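Local coordinates for protein anthranilate-CoA ligase (Stigmatella aurantiaca, PDB 4WV3) that belongs to the ANL superfamily of AMP-binding enzymes, built from a large N-terminal part and a small C-terminal domain, at residues A[46-51]-A[150-155]; A[55-60]-A[108-113]; A[202-207]-A[287-292]; A[208-213]-A[260-265]; A[417-422]-A[454-459]. All blocks are in the same frame, centred on the assembly; numbering follows the deposited sequence.

Contact 1: A[46-51]-A[150-155]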
# COMPACT_ATOMS: atom_id res chain seq x y z
N ASN A 46 0.74 -17.92 -19.32
CA ASN A 46 0.58 -18.04 -20.76
C ASN A 46 -0.74 -18.69 -21.12
O ASN A 46 -1.33 -18.39 -22.17
CB ASN A 46 1.75 -18.82 -21.37
CG ASN A 46 3.06 -18.07 -21.29
OD1 ASN A 46 3.08 -16.85 -21.16
ND2 ASN A 46 4.17 -18.80 -21.36
N GLN A 47 -1.22 -19.58 -20.26
CA GLN A 47 -2.53 -20.19 -20.43
C GLN A 47 -3.62 -19.16 -20.19
O GLN A 47 -4.63 -19.14 -20.91
CB GLN A 47 -2.69 -21.38 -19.48
CG GLN A 47 -1.85 -22.59 -19.85
CD GLN A 47 -2.09 -23.76 -18.93
OE1 GLN A 47 -2.13 -23.61 -17.71
NE2 GLN A 47 -2.24 -24.95 -19.51
N VAL A 48 -3.43 -18.32 -19.19
CA VAL A 48 -4.36 -17.24 -18.89
C VAL A 48 -4.44 -16.26 -20.05
O VAL A 48 -5.53 -15.88 -20.48
CB VAL A 48 -3.97 -16.49 -17.60
CG1 VAL A 48 -4.77 -15.20 -17.46
CG2 VAL A 48 -4.16 -17.38 -16.38
N GLY A 49 -3.28 -15.87 -20.56
CA GLY A 49 -3.20 -14.97 -21.70
C GLY A 49 -3.91 -15.53 -22.92
O GLY A 49 -4.65 -14.82 -23.60
N ASN A 50 -3.67 -16.81 -23.21
CA ASN A 50 -4.34 -17.48 -24.31
C ASN A 50 -5.85 -17.62 -24.08
O ASN A 50 -6.64 -17.46 -25.01
CB ASN A 50 -3.73 -18.86 -24.55
CG ASN A 50 -2.40 -18.79 -25.28
OD1 ASN A 50 -2.23 -17.99 -26.19
ND2 ASN A 50 -1.46 -19.64 -24.88
N ALA A 51 -6.23 -17.91 -22.84
CA ALA A 51 -7.63 -18.08 -22.49
C ALA A 51 -8.40 -16.76 -22.61
O ALA A 51 -9.58 -16.75 -22.96
CB ALA A 51 -7.77 -18.66 -21.09
N ASP A 150 -10.61 -25.12 -15.27
CA ASP A 150 -11.20 -25.63 -16.51
C ASP A 150 -11.00 -24.64 -17.65
O ASP A 150 -10.99 -25.02 -18.82
CB ASP A 150 -12.69 -25.91 -16.32
CG ASP A 150 -12.96 -26.90 -15.20
OD1 ASP A 150 -12.12 -27.80 -14.97
OD2 ASP A 150 -14.02 -26.79 -14.54
N TRP A 151 -10.84 -23.38 -17.29
CA TRP A 151 -10.72 -22.29 -18.25
C TRP A 151 -9.33 -22.24 -18.88
O TRP A 151 -9.18 -21.90 -20.05
CB TRP A 151 -11.05 -20.97 -17.56
CG TRP A 151 -10.93 -19.75 -18.41
CD1 TRP A 151 -11.54 -19.52 -19.62
CD2 TRP A 151 -10.19 -18.56 -18.11
NE1 TRP A 151 -11.20 -18.28 -20.09
CE2 TRP A 151 -10.38 -17.67 -19.18
CE3 TRP A 151 -9.38 -18.18 -17.03
CZ2 TRP A 151 -9.78 -16.41 -19.21
CZ3 TRP A 151 -8.79 -16.93 -17.06
CH2 TRP A 151 -8.99 -16.06 -18.14
N ILE A 152 -8.31 -22.59 -18.10
CA ILE A 152 -6.93 -22.52 -18.57
C ILE A 152 -6.40 -23.88 -19.02
O ILE A 152 -5.32 -23.97 -19.60
CB ILE A 152 -5.99 -21.98 -17.47
CG1 ILE A 152 -5.91 -22.97 -16.30
CG2 ILE A 152 -6.45 -20.61 -17.00
CD1 ILE A 152 -4.92 -22.57 -15.23
N ARG A 153 -7.17 -24.93 -18.75
CA ARG A 153 -6.74 -26.30 -19.05
C ARG A 153 -6.43 -26.59 -20.53
O ARG A 153 -5.35 -27.09 -20.84
CB ARG A 153 -7.73 -27.33 -18.49
CG ARG A 153 -7.39 -28.77 -18.84
CD ARG A 153 -8.22 -29.76 -18.04
NE ARG A 153 -7.94 -29.66 -16.61
CZ ARG A 153 -8.79 -29.17 -15.71
NH1 ARG A 153 -9.98 -28.73 -16.10
NH2 ARG A 153 -8.45 -29.13 -14.43
N PRO A 154 -7.36 -26.27 -21.45
CA PRO A 154 -7.05 -26.62 -22.84
C PRO A 154 -6.04 -25.67 -23.49
O PRO A 154 -5.51 -25.98 -24.56
CB PRO A 154 -8.40 -26.50 -23.54
CG PRO A 154 -9.12 -25.46 -22.76
CD PRO A 154 -8.70 -25.67 -21.33
N GLN A 155 -5.78 -24.54 -22.85
CA GLN A 155 -4.88 -23.54 -23.41
C GLN A 155 -3.42 -23.97 -23.34
O GLN A 155 -2.98 -24.52 -22.33
CB GLN A 155 -5.06 -22.19 -22.71
CG GLN A 155 -6.46 -21.61 -22.82
CD GLN A 155 -6.84 -21.24 -24.24
OE1 GLN A 155 -5.98 -21.13 -25.12
NE2 GLN A 155 -8.13 -21.05 -24.48
O HOH W 1 -11.47 -18.84 -23.18

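Contact 2: A[55-60]-A[108-113]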
# COMPACT_ATOMS: atom_id res chain seq x y z
N LEU A 55 -11.73 -15.22 -24.97
CA LEU A 55 -12.82 -14.39 -24.49
C LEU A 55 -12.84 -13.05 -25.24
O LEU A 55 -13.67 -12.19 -24.96
CB LEU A 55 -12.71 -14.16 -22.99
CG LEU A 55 -12.77 -15.41 -22.11
CD1 LEU A 55 -12.76 -15.04 -20.63
CD2 LEU A 55 -14.00 -16.25 -22.45
N GLY A 56 -11.92 -12.89 -26.18
CA GLY A 56 -11.89 -11.72 -27.03
C GLY A 56 -11.15 -10.52 -26.46
O GLY A 56 -11.27 -9.41 -26.97
N VAL A 57 -10.39 -10.75 -25.40
CA VAL A 57 -9.63 -9.67 -24.77
C VAL A 57 -8.52 -9.18 -25.69
O VAL A 57 -7.79 -9.98 -26.28
CB VAL A 57 -9.02 -10.12 -23.42
CG1 VAL A 57 -8.19 -9.01 -22.81
CG2 VAL A 57 -10.12 -10.55 -22.46
N ARG A 58 -8.40 -7.86 -25.82
CA ARG A 58 -7.40 -7.28 -26.71
C ARG A 58 -6.45 -6.34 -25.98
O ARG A 58 -6.63 -6.04 -24.80
CB ARG A 58 -8.08 -6.52 -27.85
CG ARG A 58 -8.93 -7.38 -28.76
CD ARG A 58 -9.53 -6.55 -29.88
NE ARG A 58 -10.35 -7.35 -30.78
CZ ARG A 58 -11.00 -6.86 -31.83
NH1 ARG A 58 -10.92 -5.57 -32.12
NH2 ARG A 58 -11.73 -7.66 -32.60
N PHE A 59 -5.43 -5.90 -26.70
CA PHE A 59 -4.46 -4.92 -26.20
C PHE A 59 -5.17 -3.64 -25.78
O PHE A 59 -5.97 -3.08 -26.53
CB PHE A 59 -3.45 -4.61 -27.31
CG PHE A 59 -2.28 -3.78 -26.85
CD1 PHE A 59 -1.06 -4.38 -26.57
CD2 PHE A 59 -2.38 -2.41 -26.73
CE1 PHE A 59 0.02 -3.63 -26.16
CE2 PHE A 59 -1.31 -1.65 -26.32
CZ PHE A 59 -0.10 -2.26 -26.03
N GLY A 60 -4.89 -3.18 -24.56
CA GLY A 60 -5.43 -1.93 -24.08
C GLY A 60 -6.76 -2.05 -23.37
O GLY A 60 -7.34 -1.04 -22.95
N ALA A 108 -14.71 -3.21 -18.05
CA ALA A 108 -14.19 -4.58 -18.02
C ALA A 108 -15.12 -5.57 -18.70
O ALA A 108 -16.27 -5.74 -18.29
CB ALA A 108 -13.92 -5.00 -16.58
N ARG A 109 -14.62 -6.22 -19.75
CA ARG A 109 -15.38 -7.25 -20.44
C ARG A 109 -15.29 -8.58 -19.71
O ARG A 109 -16.22 -9.38 -19.73
CB ARG A 109 -14.88 -7.42 -21.88
CG ARG A 109 -15.24 -6.29 -22.82
CD ARG A 109 -14.81 -6.60 -24.25
NE ARG A 109 -15.46 -7.80 -24.78
CZ ARG A 109 -14.88 -9.00 -24.85
NH1 ARG A 109 -13.63 -9.16 -24.44
NH2 ARG A 109 -15.55 -10.03 -25.34
N VAL A 110 -14.15 -8.82 -19.07
CA VAL A 110 -13.91 -10.07 -18.36
C VAL A 110 -13.52 -9.80 -16.90
O VAL A 110 -12.72 -8.91 -16.62
CB VAL A 110 -12.80 -10.90 -19.04
CG1 VAL A 110 -12.56 -12.19 -18.28
CG2 VAL A 110 -13.17 -11.19 -20.49
N LEU A 111 -14.11 -10.56 -15.99
CA LEU A 111 -13.78 -10.45 -14.57
C LEU A 111 -13.28 -11.78 -14.01
O LEU A 111 -13.93 -12.81 -14.17
CB LEU A 111 -14.98 -9.98 -13.76
CG LEU A 111 -14.78 -10.01 -12.24
CD1 LEU A 111 -13.75 -8.97 -11.81
CD2 LEU A 111 -16.10 -9.80 -11.50
N ILE A 112 -12.12 -11.75 -13.37
CA ILE A 112 -11.60 -12.91 -12.66
C ILE A 112 -11.82 -12.72 -11.17
O ILE A 112 -11.18 -11.88 -10.54
CB ILE A 112 -10.11 -13.13 -12.95
CG1 ILE A 112 -9.87 -13.26 -14.45
CG2 ILE A 112 -9.60 -14.36 -12.21
CD1 ILE A 112 -8.41 -13.42 -14.83
N VAL A 113 -12.75 -13.49 -10.60
CA VAL A 113 -13.16 -13.28 -9.22
C VAL A 113 -13.13 -14.58 -8.42
O VAL A 113 -13.34 -15.66 -8.96
CB VAL A 113 -14.58 -12.65 -9.17
CG1 VAL A 113 -15.62 -13.62 -9.71
CG2 VAL A 113 -14.93 -12.20 -7.76

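Contact 3: A[202-207]-A[287-292]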
# COMPACT_ATOMS: atom_id res chain seq x y z
N ASN A 202 18.28 -0.54 -5.25
CA ASN A 202 19.17 0.54 -4.84
C ASN A 202 19.02 0.98 -3.39
O ASN A 202 19.96 1.51 -2.79
CB ASN A 202 19.01 1.74 -5.77
CG ASN A 202 19.35 1.42 -7.21
OD1 ASN A 202 19.98 0.40 -7.50
ND2 ASN A 202 18.94 2.28 -8.13
N VAL A 203 17.83 0.78 -2.81
CA VAL A 203 17.57 1.25 -1.46
C VAL A 203 17.37 0.11 -0.46
O VAL A 203 18.08 0.02 0.54
CB VAL A 203 16.35 2.19 -1.41
CG1 VAL A 203 16.10 2.67 0.02
CG2 VAL A 203 16.56 3.37 -2.34
N LEU A 204 16.40 -0.75 -0.74
CA LEU A 204 16.11 -1.87 0.14
C LEU A 204 17.22 -2.91 0.09
O LEU A 204 17.60 -3.49 1.10
CB LEU A 204 14.77 -2.52 -0.22
CG LEU A 204 14.35 -3.68 0.69
CD1 LEU A 204 14.20 -3.20 2.13
CD2 LEU A 204 13.06 -4.31 0.20
N GLY A 205 17.75 -3.14 -1.11
CA GLY A 205 18.84 -4.08 -1.30
C GLY A 205 18.36 -5.50 -1.49
O GLY A 205 19.00 -6.44 -1.01
N LEU A 206 17.24 -5.66 -2.18
CA LEU A 206 16.71 -6.99 -2.49
C LEU A 206 17.68 -7.79 -3.35
O LEU A 206 18.26 -7.26 -4.30
CB LEU A 206 15.36 -6.89 -3.19
CG LEU A 206 14.12 -6.86 -2.29
CD1 LEU A 206 12.86 -6.89 -3.14
CD2 LEU A 206 14.14 -8.02 -1.31
N ARG A 207 17.85 -9.06 -3.01
CA ARG A 207 18.73 -9.95 -3.76
C ARG A 207 18.07 -11.30 -4.03
O ARG A 207 16.98 -11.57 -3.52
CB ARG A 207 20.07 -10.12 -3.03
CG ARG A 207 19.93 -10.49 -1.56
CD ARG A 207 21.08 -9.92 -0.74
NE ARG A 207 21.00 -10.32 0.66
CZ ARG A 207 21.74 -9.77 1.63
NH1 ARG A 207 22.60 -8.81 1.35
NH2 ARG A 207 21.60 -10.19 2.88
N LEU A 287 13.87 -13.35 9.25
CA LEU A 287 13.82 -11.94 8.90
C LEU A 287 15.18 -11.28 9.04
O LEU A 287 15.85 -11.42 10.06
CB LEU A 287 12.80 -11.22 9.79
CG LEU A 287 11.46 -10.83 9.18
CD1 LEU A 287 10.93 -11.91 8.25
CD2 LEU A 287 10.45 -10.54 10.28
N ARG A 288 15.60 -10.55 8.00
CA ARG A 288 16.82 -9.76 8.07
C ARG A 288 16.47 -8.28 7.99
O ARG A 288 17.22 -7.43 8.45
CB ARG A 288 17.80 -10.15 6.96
CG ARG A 288 17.40 -9.70 5.56
CD ARG A 288 18.45 -10.12 4.54
NE ARG A 288 18.14 -9.63 3.19
CZ ARG A 288 18.62 -8.51 2.68
NH1 ARG A 288 19.44 -7.74 3.40
NH2 ARG A 288 18.30 -8.14 1.45
N LEU A 289 15.32 -7.99 7.40
CA LEU A 289 14.83 -6.62 7.27
C LEU A 289 13.31 -6.57 7.28
O LEU A 289 12.64 -7.51 6.83
CB LEU A 289 15.35 -5.98 5.98
CG LEU A 289 16.75 -5.37 6.00
CD1 LEU A 289 17.10 -4.79 4.64
CD2 LEU A 289 16.84 -4.30 7.08
N CYS A 290 12.77 -5.48 7.79
CA CYS A 290 11.33 -5.24 7.75
C CYS A 290 11.06 -3.89 7.11
O CYS A 290 11.88 -2.98 7.18
CB CYS A 290 10.73 -5.29 9.16
SG CYS A 290 10.70 -6.94 9.90
N VAL A 291 9.90 -3.76 6.47
CA VAL A 291 9.53 -2.53 5.79
C VAL A 291 8.16 -2.04 6.27
O VAL A 291 7.23 -2.83 6.43
CB VAL A 291 9.49 -2.73 4.26
CG1 VAL A 291 9.14 -1.43 3.55
CG2 VAL A 291 10.82 -3.27 3.75
N SER A 292 8.06 -0.74 6.51
CA SER A 292 6.80 -0.13 6.93
C SER A 292 6.41 1.03 6.02
O SER A 292 7.27 1.80 5.59
CB SER A 292 6.90 0.36 8.38
OG SER A 292 5.70 0.98 8.79
O HOH W 2 19.74 -4.79 2.10

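Contact 4: A[208-213]-A[260-265]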
# COMPACT_ATOMS: atom_id res chain seq x y z
N GLU A 208 18.73 -12.13 -4.82
CA GLU A 208 18.18 -13.41 -5.26
C GLU A 208 17.93 -14.38 -4.10
O GLU A 208 17.01 -15.20 -4.15
CB GLU A 208 19.09 -14.04 -6.32
CG GLU A 208 18.58 -15.35 -6.90
CD GLU A 208 19.13 -16.56 -6.18
OE1 GLU A 208 20.13 -16.41 -5.44
OE2 GLU A 208 18.57 -17.67 -6.36
N SER A 209 18.74 -14.27 -3.05
CA SER A 209 18.63 -15.16 -1.90
C SER A 209 17.49 -14.76 -0.96
O SER A 209 17.15 -15.50 -0.04
CB SER A 209 19.95 -15.21 -1.13
OG SER A 209 20.32 -13.92 -0.69
N ASP A 210 16.90 -13.60 -1.20
CA ASP A 210 15.83 -13.09 -0.35
C ASP A 210 14.49 -13.79 -0.58
O ASP A 210 14.29 -14.46 -1.59
CB ASP A 210 15.65 -11.58 -0.54
CG ASP A 210 16.64 -10.77 0.28
OD1 ASP A 210 16.95 -11.18 1.42
OD2 ASP A 210 17.10 -9.72 -0.21
N ARG A 211 13.59 -13.61 0.38
CA ARG A 211 12.22 -14.11 0.27
C ARG A 211 11.28 -13.11 0.94
O ARG A 211 11.36 -12.89 2.15
CB ARG A 211 12.08 -15.48 0.91
CG ARG A 211 10.65 -16.00 0.97
CD ARG A 211 10.62 -17.44 1.44
NE ARG A 211 11.40 -18.31 0.56
CZ ARG A 211 11.65 -19.59 0.79
NH1 ARG A 211 11.18 -20.17 1.89
NH2 ARG A 211 12.36 -20.30 -0.07
N THR A 212 10.39 -12.51 0.15
CA THR A 212 9.53 -11.46 0.66
C THR A 212 8.20 -11.98 1.20
O THR A 212 7.70 -13.02 0.77
CB THR A 212 9.23 -10.40 -0.43
OG1 THR A 212 8.62 -11.04 -1.56
CG2 THR A 212 10.51 -9.71 -0.87
N PHE A 213 7.63 -11.23 2.14
CA PHE A 213 6.29 -11.50 2.64
C PHE A 213 5.65 -10.20 3.11
O PHE A 213 6.12 -9.57 4.06
CB PHE A 213 6.32 -12.52 3.78
CG PHE A 213 5.02 -12.65 4.52
CD1 PHE A 213 3.84 -12.86 3.83
CD2 PHE A 213 4.97 -12.56 5.90
CE1 PHE A 213 2.63 -12.98 4.50
CE2 PHE A 213 3.77 -12.68 6.58
CZ PHE A 213 2.60 -12.89 5.88
N PRO A 260 10.34 -16.11 5.49
CA PRO A 260 10.77 -15.04 4.59
C PRO A 260 11.89 -14.22 5.22
O PRO A 260 12.07 -14.27 6.43
CB PRO A 260 9.51 -14.19 4.45
CG PRO A 260 8.82 -14.35 5.75
CD PRO A 260 9.08 -15.77 6.18
N THR A 261 12.64 -13.49 4.40
CA THR A 261 13.74 -12.67 4.90
C THR A 261 13.35 -11.20 4.97
O THR A 261 13.97 -10.42 5.69
CB THR A 261 15.00 -12.83 4.04
OG1 THR A 261 14.70 -12.48 2.68
CG2 THR A 261 15.50 -14.27 4.08
N ILE A 262 12.31 -10.84 4.23
CA ILE A 262 11.82 -9.46 4.20
C ILE A 262 10.34 -9.44 4.56
O ILE A 262 9.55 -10.22 4.03
CB ILE A 262 12.01 -8.83 2.81
CG1 ILE A 262 13.45 -9.04 2.30
CG2 ILE A 262 11.67 -7.34 2.85
CD1 ILE A 262 14.50 -8.37 3.15
N PHE A 263 9.96 -8.53 5.45
CA PHE A 263 8.57 -8.44 5.89
C PHE A 263 8.02 -7.02 5.73
O PHE A 263 8.58 -6.06 6.24
CB PHE A 263 8.44 -8.89 7.35
CG PHE A 263 7.04 -8.84 7.88
CD1 PHE A 263 6.02 -9.55 7.26
CD2 PHE A 263 6.73 -8.09 9.01
CE1 PHE A 263 4.73 -9.50 7.74
CE2 PHE A 263 5.44 -8.05 9.50
CZ PHE A 263 4.44 -8.75 8.87
N TYR A 264 6.91 -6.91 5.00
CA TYR A 264 6.25 -5.63 4.79
C TYR A 264 4.97 -5.55 5.62
O TYR A 264 4.22 -6.52 5.72
CB TYR A 264 5.90 -5.43 3.32
CG TYR A 264 7.05 -5.53 2.35
CD1 TYR A 264 7.55 -6.77 1.96
CD2 TYR A 264 7.62 -4.39 1.79
CE1 TYR A 264 8.60 -6.87 1.07
CE2 TYR A 264 8.67 -4.48 0.90
CZ TYR A 264 9.16 -5.72 0.54
OH TYR A 264 10.20 -5.82 -0.35
N ASN A 265 4.71 -4.38 6.19
CA ASN A 265 3.50 -4.15 6.96
C ASN A 265 3.26 -2.66 7.19
O ASN A 265 4.08 -1.83 6.81
CB ASN A 265 3.56 -4.89 8.30
CG ASN A 265 2.19 -5.19 8.87
OD1 ASN A 265 1.20 -4.57 8.49
ND2 ASN A 265 2.12 -6.15 9.79

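Contact 5: A[417-422]-A[454-459]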
# COMPACT_ATOMS: atom_id res chain seq x y z
N LEU A 417 -4.35 20.18 11.52
CA LEU A 417 -5.29 21.00 12.27
C LEU A 417 -4.67 22.34 12.67
O LEU A 417 -3.49 22.40 13.02
CB LEU A 417 -5.85 20.26 13.49
CG LEU A 417 -4.95 19.33 14.31
CD1 LEU A 417 -5.42 19.29 15.75
CD2 LEU A 417 -4.94 17.93 13.72
N LYS A 418 -5.47 23.39 12.62
CA LYS A 418 -5.00 24.73 12.95
C LYS A 418 -5.53 25.17 14.31
O LYS A 418 -6.72 25.43 14.47
CB LYS A 418 -5.43 25.73 11.87
CG LYS A 418 -5.06 27.17 12.18
CD LYS A 418 -5.70 28.14 11.20
CE LYS A 418 -5.14 27.98 9.79
NZ LYS A 418 -3.70 28.34 9.72
N VAL A 419 -4.63 25.26 15.29
CA VAL A 419 -5.01 25.67 16.63
C VAL A 419 -4.38 27.01 17.01
O VAL A 419 -3.18 27.09 17.27
CB VAL A 419 -4.62 24.61 17.68
CG1 VAL A 419 -5.05 25.05 19.07
CG2 VAL A 419 -5.24 23.27 17.32
N GLY A 420 -5.20 28.06 17.02
CA GLY A 420 -4.72 29.39 17.36
C GLY A 420 -3.83 29.98 16.28
O GLY A 420 -2.90 30.72 16.57
N GLY A 421 -4.12 29.63 15.03
CA GLY A 421 -3.34 30.13 13.91
C GLY A 421 -2.16 29.24 13.58
O GLY A 421 -1.68 29.22 12.45
N ILE A 422 -1.68 28.50 14.58
CA ILE A 422 -0.53 27.63 14.41
C ILE A 422 -0.96 26.24 13.94
O ILE A 422 -1.92 25.67 14.47
CB ILE A 422 0.26 27.48 15.72
CG1 ILE A 422 0.31 28.81 16.47
CG2 ILE A 422 1.66 26.95 15.45
CD1 ILE A 422 0.94 28.72 17.84
N ILE A 454 -10.99 25.23 16.98
CA ILE A 454 -10.52 23.86 16.74
C ILE A 454 -9.43 23.46 17.72
O ILE A 454 -8.43 24.16 17.89
CB ILE A 454 -10.06 23.66 15.27
CG1 ILE A 454 -11.22 23.18 14.40
CG2 ILE A 454 -8.94 22.63 15.19
CD1 ILE A 454 -12.40 24.13 14.33
N LYS A 455 -9.66 22.34 18.40
CA LYS A 455 -8.73 21.80 19.38
C LYS A 455 -8.48 20.33 19.08
O LYS A 455 -9.35 19.65 18.54
CB LYS A 455 -9.30 21.96 20.79
CG LYS A 455 -9.57 23.39 21.20
CD LYS A 455 -8.29 24.20 21.26
CE LYS A 455 -8.58 25.66 21.56
NZ LYS A 455 -9.29 25.83 22.86
N PRO A 456 -7.28 19.84 19.42
CA PRO A 456 -6.93 18.44 19.16
C PRO A 456 -7.77 17.47 20.00
O PRO A 456 -7.89 17.65 21.21
CB PRO A 456 -5.46 18.35 19.58
CG PRO A 456 -4.96 19.76 19.55
CD PRO A 456 -6.13 20.59 19.96
N LYS A 457 -8.33 16.46 19.35
CA LYS A 457 -9.01 15.37 20.05
C LYS A 457 -8.35 14.04 19.70
O LYS A 457 -8.14 13.74 18.52
CB LYS A 457 -10.49 15.33 19.70
CG LYS A 457 -11.19 14.07 20.18
CD LYS A 457 -12.68 14.11 19.93
CE LYS A 457 -13.35 15.21 20.73
NZ LYS A 457 -14.83 15.18 20.57
N ALA A 458 -8.04 13.25 20.71
CA ALA A 458 -7.35 11.99 20.50
C ALA A 458 -8.26 10.78 20.72
O ALA A 458 -8.81 10.59 21.80
CB ALA A 458 -6.13 11.90 21.40
N PHE A 459 -8.40 9.96 19.68
CA PHE A 459 -9.11 8.70 19.79
C PHE A 459 -8.10 7.58 20.01
O PHE A 459 -7.31 7.27 19.13
CB PHE A 459 -9.93 8.43 18.53
CG PHE A 459 -11.03 9.42 18.30
CD1 PHE A 459 -12.31 9.19 18.79
CD2 PHE A 459 -10.80 10.59 17.59
CE1 PHE A 459 -13.32 10.10 18.58
CE2 PHE A 459 -11.81 11.50 17.38
CZ PHE A 459 -13.07 11.26 17.88

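Contact 1: A[46-51]-A[150-155]
Ala51 sets its methyl group over one face of the Trp151 indole, with CB 3.7 Å from the centroid of the five-membered ring and displaced toward the rim, a CH-pi contact. The indole reaches helix 38-54 because CG of Trp151 stands anti to the backbone N (chi1 178°). A water bridges the two residues, bonded to Ala51 O and only weakly to Trp151 NE1. Beside the ring, Val48 CG2 lies 4.0 Å from Ile152 CG2. Gln47 runs out straight beyond CG, and its NE2 donates to Gln155 O (2.9 Å), entering close to the line of the carbonyl. Gln155, bent at chi2 (-65°), lies along the helix from Gln47 toward Ala51, with CG 3.7 Å from Ala51 CB and its amide beside Asn50 and Ala51. The contact thus joins helix 38-54 to helix 148-152 and the chain that follows it, whose continuation receives Asn50 ND2 at Pro156 O and Thr158 O, while Trp151 also packs on Leu52 and Leu55.

Contact 2: A[55-60]-A[108-113]
Leu55 and Val57 close over Val110 where helix 38-54 ends in a Schellman motif, beside the five-stranded parallel sheet that contains strand 110-114. Gly56, with positive phi (86°), is the residue that turns the chain out of the helix, and Leu55 and Val57, on either side of it in sequence, both meet Val110. The packed half of the contact is wholly apolar. CD1 of Leu55 lies 3.7 Å from Val110 CG1, and Val57 CG2 lies 3.7 Å from Val110 CG2; in each pair the side chains cross at about a right angle. Val110 CG2 is touched by both Leu55 and Val57, CG1 by Leu55. Leu52 of the same helix also touches both Val57 and Val110, and His133 of the adjoining strand 133-137 touches Leu55.

The outer half is polar and nearer solvent. Arg109 and Gly56 are partly exposed, and the chain beyond Val57 runs loosely through exposed residues without meeting 108-113. Bent at chi3 (61°), the arginine turns its guanidinium back to the helix end; its NH2 also has a long, weak ion pair with Glu132. Its end-on grip falls on a single acceptor: NH2 donates to Leu55 O at 2.9 Å, in the carbonyl plane, whereas NH1 reaches the same Leu55 O at 3.1 Å from a position tilted 30° out of that plane.

Contact 3: A[202-207]-A[287-292]
Arg207 and Arg288 reach in from the two segments and lay their guanidinium groups flat on one another, centres 3.5 Å apart and planes inclined by 16°. The stack brings two positive charges together, with Arg207 NH2 3.3 Å from Arg288 NH1, a cost probably offset by the salt bridge from Arg288 NH2 to Asp210 OD2. The same carboxylate oxygen accepts from the backbone N of Arg207, so one aspartate helps to place both arginines. Arg288 is extended from CG to NE, and its NH2 also donates a hydrogen bond to Gly205 O (3.1 Å), approaching from well above the plane of that carbonyl. Its NH1 donates to a water, which in turn donates to Leu204 O.

Beneath this polar layer, CD1 of Leu204 packs 3.7 Å from Val291 CG2 and 4.2 Å from Leu289 CD1; with CG anti to the backbone N (chi1 -178°), the leucine brings that methyl to the sheet. Gly205, at positive phi, is the first residue to leave the helix. The side chain of Val291 is about 7 Å from the bound 3UK. The contact therefore seats the end of helix 191-204 on strand 289-292, with Tyr264 of the adjacent strand 262-265 and Trp199 of the helix touching both Leu204 and Val291.

Contact 4: A[208-213]-A[260-265]
Thr212 pairs with Ile262 and Phe213 with Phe263 in parallel register, the axes of strands 211-213 and 262-265 approaching to 4.8 Å with their directions 19° apart. Ile262 N donates to Arg211 O, Phe213 N to Ile262 O and Tyr264 N to Phe213 O, the alternation expected of parallel strands. Arg211 O takes a second bond, from Thr261 N at 2.7 Å.

Where the strands begin, a side chain extends the pairing. Thr261 OG1 sits between its own backbone N and carbonyl carbon (chi1 57°), from where it accepts from Arg211 N (2.8 Å) and donates to Asp210 OD1 (2.9 Å) on the anti side, somewhat out of the carboxylate plane. OD2 of Asp210 is engaged by Arg288.

On the face bearing Thr212 and Ile262, the Tyr264 ring turns its edge to Thr212, CE1 lying 3.9 Å from CB of the threonine. The other face is aromatic: Phe213 and Phe263 run alongside each other, their rings inclined obliquely with centroids 5.4 Å apart. Pro260 CB adds a contact 3.7 Å from Phe213 CB.

The pair occupies the middle of a large mixed sheet, with strand 237-239 next to 211-214 and strand 289-292 next to 262-265; helix 248-258, on the crossover between 237-239 and 262-265, packs on the two phenylalanines.

Contact 5: A[417-422]-A[454-459]
Val419 and Leu417 meet Ile454 and Pro456 through apolar contacts, and no hydrogen bond joins the two segments. CD1 of Leu417 lies 3.9 Å from Pro456 CG, the side chains crossing at about a right angle. Val419 uses both branches. CG2, anti to its carbonyl carbon, lies 3.9 Å from Pro456 CD and 4.3 Å from Ile454 CG2, while CG1 rests 4.0 Å from CD of Lys455. The proline ring is thus touched by Leu417 and Val419 alike.

Carbonyl groups take part by packing alone: Ile454 CG2 approaches Lys418 O (3.6 Å), and Ile454 O lies against the Val419 methyls. Strands 417-419 and 454-459 run 120° apart with axes 6.1 Å from each other, and the side chains of 417-419 pack against the beginning of 454-459 without pairing in a sheet.

Backbone bonding is found within 417-422, in a type I' turn through Gly420 and Gly421, both at positive phi. The turn-closing bond, Ile422 N to Val419 O, is weak; the reciprocal bond of the hairpin, Val419 N to Ile422 O, is the shorter at 2.9 Å.

The charged ends look elsewhere. Lys455 NZ forms a salt bridge with Asp449, and Lys418 makes a cation-pi contact with Trp423.

A two-stranded hairpin (417-419 with 422-424) packed at the start of a strand of the three-stranded sheet containing 454-462 is the arrangement characteristic of the small C-terminal domain of ANL enzymes.

The five contacts fall into three places. Contacts 1 and 2, with centres 13 Å apart, share helix 38-54 and its exit, and meet where Trp151 packs on Leu55; contact 2 lies within the chain span bracketed by contact 1, at the five-stranded parallel sheet. Contacts 3 and 4, with centres about 7 Å apart, belong to the large mixed sheet near the bound 3UK. A salt bridge runs between them, and in sequence contact 4 falls between the two segments of contact 3. Contact 5 comes last, 57 Å from contact 1 between centres and across the chain's centre from it. Contacts 1 and 2 thus pack beside one sheet of the AMP-binding part, contacts 3 and 4 build on another, and contact 5 belongs to the C-terminal domain.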